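Local coordinates for putative peptidase (Chlamydophila abortus, PDB 3CE2), which probably acts as a zinc-dependent oligopeptidase of the M3B family, cleaving small bioactive peptides, at residues S300-C305 / K309-Y314. Residues are numbered along the deposited sequence; the frame is centred on the assembly and turned at random.
Sequences SIKQRC and KDFHFY. With ZN (zinc ion), chain E.
The ring of Phe-311 meets Lys-302 and Gln-303 obliquely: CZ lies 3.9 Å from CB of Lys-302, and CD1 lies 3.8 Å from CB of Gln-303. Phe-299 also meets this ring, with the planes at about 40°. The plane of the Gln-303 side-chain amide is nearly parallel to that of the Phe-311 ring, 18° apart, as the two side chains run past each other in opposite directions. Further along, Tyr-314 OH lies over the centre of the His-312 ring, 3.3 Å above its plane, and His-312 CB in turn lies on a face of the Tyr-314 ring, toward the rim.

With CG anti to the backbone N (chi1 -180°) and the chain extended beyond, Gln-303 reaches along 309-311, where NE2 comes within 3.2 Å of Lys-309 O. The polar ends have partners beyond: NE2 of Gln-303 donates to Leu-308 O, the ammonium of Lys-302 leads away to Asp-463 and the carbonyl of Val-316, and Asp-516 OD2 accepts from His-312 ND1, fixing that ring's rotation.

On either side of Phe-311 in the sequence, Asp-310 OD2 (1.9 Å) and His-312 NE2 (2.2 Å) bind a zinc ion together with a water, which also donates to Asp-310 OD1. This zinc is distinct from that of the HExxH centre.

The contact folds the loop after helix 292-306 back against that helix near its C-terminal end, with helix 590-607 packed on Ile-301 and helix 222-237 touching His-312, Phe-313 and Tyr-314.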
# COMPACT_ATOMS: atom_id res chain seq x y z
N SER A 300 13.60 -11.20 22.44
CA SER A 300 14.40 -11.42 23.66
C SER A 300 15.50 -10.39 23.75
O SER A 300 15.88 -9.94 24.84
CB SER A 300 15.04 -12.79 23.70
OG SER A 300 14.40 -13.65 22.79
N ILE A 301 16.06 -10.02 22.60
CA ILE A 301 17.04 -8.97 22.64
C ILE A 301 16.38 -7.76 23.26
O ILE A 301 16.93 -7.14 24.16
CB ILE A 301 17.52 -8.60 21.25
CG1 ILE A 301 18.29 -9.78 20.65
CG2 ILE A 301 18.37 -7.34 21.30
CD1 ILE A 301 18.78 -9.50 19.26
N LYS A 302 15.19 -7.42 22.78
CA LYS A 302 14.45 -6.28 23.34
C LYS A 302 14.21 -6.47 24.83
O LYS A 302 14.45 -5.55 25.59
CB LYS A 302 13.14 -6.03 22.60
CG LYS A 302 13.27 -5.17 21.35
CD LYS A 302 11.95 -4.41 21.09
CE LYS A 302 12.14 -3.19 20.20
NZ LYS A 302 10.85 -2.51 19.97
N GLN A 303 13.77 -7.67 25.24
CA GLN A 303 13.59 -7.96 26.68
C GLN A 303 14.86 -7.82 27.54
O GLN A 303 14.81 -7.16 28.59
CB GLN A 303 12.98 -9.34 26.91
CG GLN A 303 12.80 -9.62 28.38
CD GLN A 303 12.32 -11.05 28.68
OE1 GLN A 303 12.05 -11.85 27.78
NE2 GLN A 303 12.20 -11.35 29.97
N ARG A 304 15.97 -8.43 27.13
CA ARG A 304 17.22 -8.30 27.89
C ARG A 304 17.66 -6.85 27.95
O ARG A 304 18.16 -6.38 28.97
CB ARG A 304 18.36 -9.16 27.31
CG ARG A 304 18.34 -10.61 27.75
CD ARG A 304 19.49 -11.43 27.13
NE ARG A 304 19.10 -12.10 25.88
CZ ARG A 304 19.57 -11.77 24.67
NH1 ARG A 304 20.48 -10.80 24.55
NH2 ARG A 304 19.15 -12.42 23.58
N CYS A 305 17.44 -6.13 26.87
CA CYS A 305 17.93 -4.77 26.82
C CYS A 305 17.08 -3.79 27.61
O CYS A 305 17.52 -2.69 27.91
CB CYS A 305 18.05 -4.28 25.39
SG CYS A 305 18.73 -2.64 25.34
N LYS A 309 11.48 -8.67 33.34
CA LYS A 309 11.45 -10.09 33.66
C LYS A 309 10.55 -10.89 32.73
O LYS A 309 10.67 -12.10 32.64
CB LYS A 309 11.14 -10.37 35.13
CG LYS A 309 9.67 -10.60 35.46
CD LYS A 309 9.46 -11.26 36.86
CE LYS A 309 10.67 -11.14 37.83
NZ LYS A 309 11.35 -9.80 37.97
N ASP A 310 9.64 -10.22 32.02
CA ASP A 310 8.89 -10.91 30.97
C ASP A 310 8.52 -9.95 29.84
O ASP A 310 8.90 -8.78 29.89
CB ASP A 310 7.71 -11.68 31.53
CG ASP A 310 6.73 -10.81 32.24
OD1 ASP A 310 6.99 -9.59 32.34
OD2 ASP A 310 5.69 -11.35 32.69
N PHE A 311 7.86 -10.42 28.80
CA PHE A 311 7.72 -9.55 27.63
C PHE A 311 6.32 -9.64 27.13
O PHE A 311 5.88 -10.68 26.65
CB PHE A 311 8.69 -9.97 26.54
CG PHE A 311 8.95 -8.92 25.52
CD1 PHE A 311 9.68 -7.80 25.84
CD2 PHE A 311 8.50 -9.07 24.22
CE1 PHE A 311 9.95 -6.81 24.89
CE2 PHE A 311 8.77 -8.09 23.26
CZ PHE A 311 9.50 -6.95 23.60
N HIS A 312 5.61 -8.52 27.26
CA HIS A 312 4.20 -8.48 26.96
C HIS A 312 4.02 -7.83 25.60
O HIS A 312 4.92 -7.13 25.10
CB HIS A 312 3.49 -7.66 28.03
CG HIS A 312 3.26 -8.41 29.31
ND1 HIS A 312 2.04 -8.99 29.63
CD2 HIS A 312 4.07 -8.65 30.36
CE1 HIS A 312 2.12 -9.56 30.81
NE2 HIS A 312 3.35 -9.38 31.28
N PHE A 313 2.87 -8.07 24.99
CA PHE A 313 2.57 -7.42 23.73
C PHE A 313 2.75 -5.92 23.82
O PHE A 313 3.05 -5.29 22.81
CB PHE A 313 1.16 -7.71 23.28
CG PHE A 313 1.03 -8.99 22.56
CD1 PHE A 313 1.75 -9.22 21.39
CD2 PHE A 313 0.15 -9.96 23.04
CE1 PHE A 313 1.62 -10.41 20.68
CE2 PHE A 313 -0.00 -11.17 22.35
CZ PHE A 313 0.73 -11.40 21.16
N TYR A 314 2.58 -5.34 25.01
CA TYR A 314 2.74 -3.90 25.13
C TYR A 314 4.20 -3.51 25.31
O TYR A 314 4.50 -2.37 25.63
CB TYR A 314 1.87 -3.33 26.25
CG TYR A 314 1.98 -4.02 27.59
CD1 TYR A 314 2.99 -3.70 28.49
CD2 TYR A 314 1.05 -4.96 27.97
CE1 TYR A 314 3.07 -4.31 29.73
CE2 TYR A 314 1.12 -5.59 29.19
CZ TYR A 314 2.15 -5.25 30.07
OH TYR A 314 2.22 -5.87 31.28
ZN ZN E . 4.40 -9.96 33.07
O HOH W 1 5.00 -8.71 34.37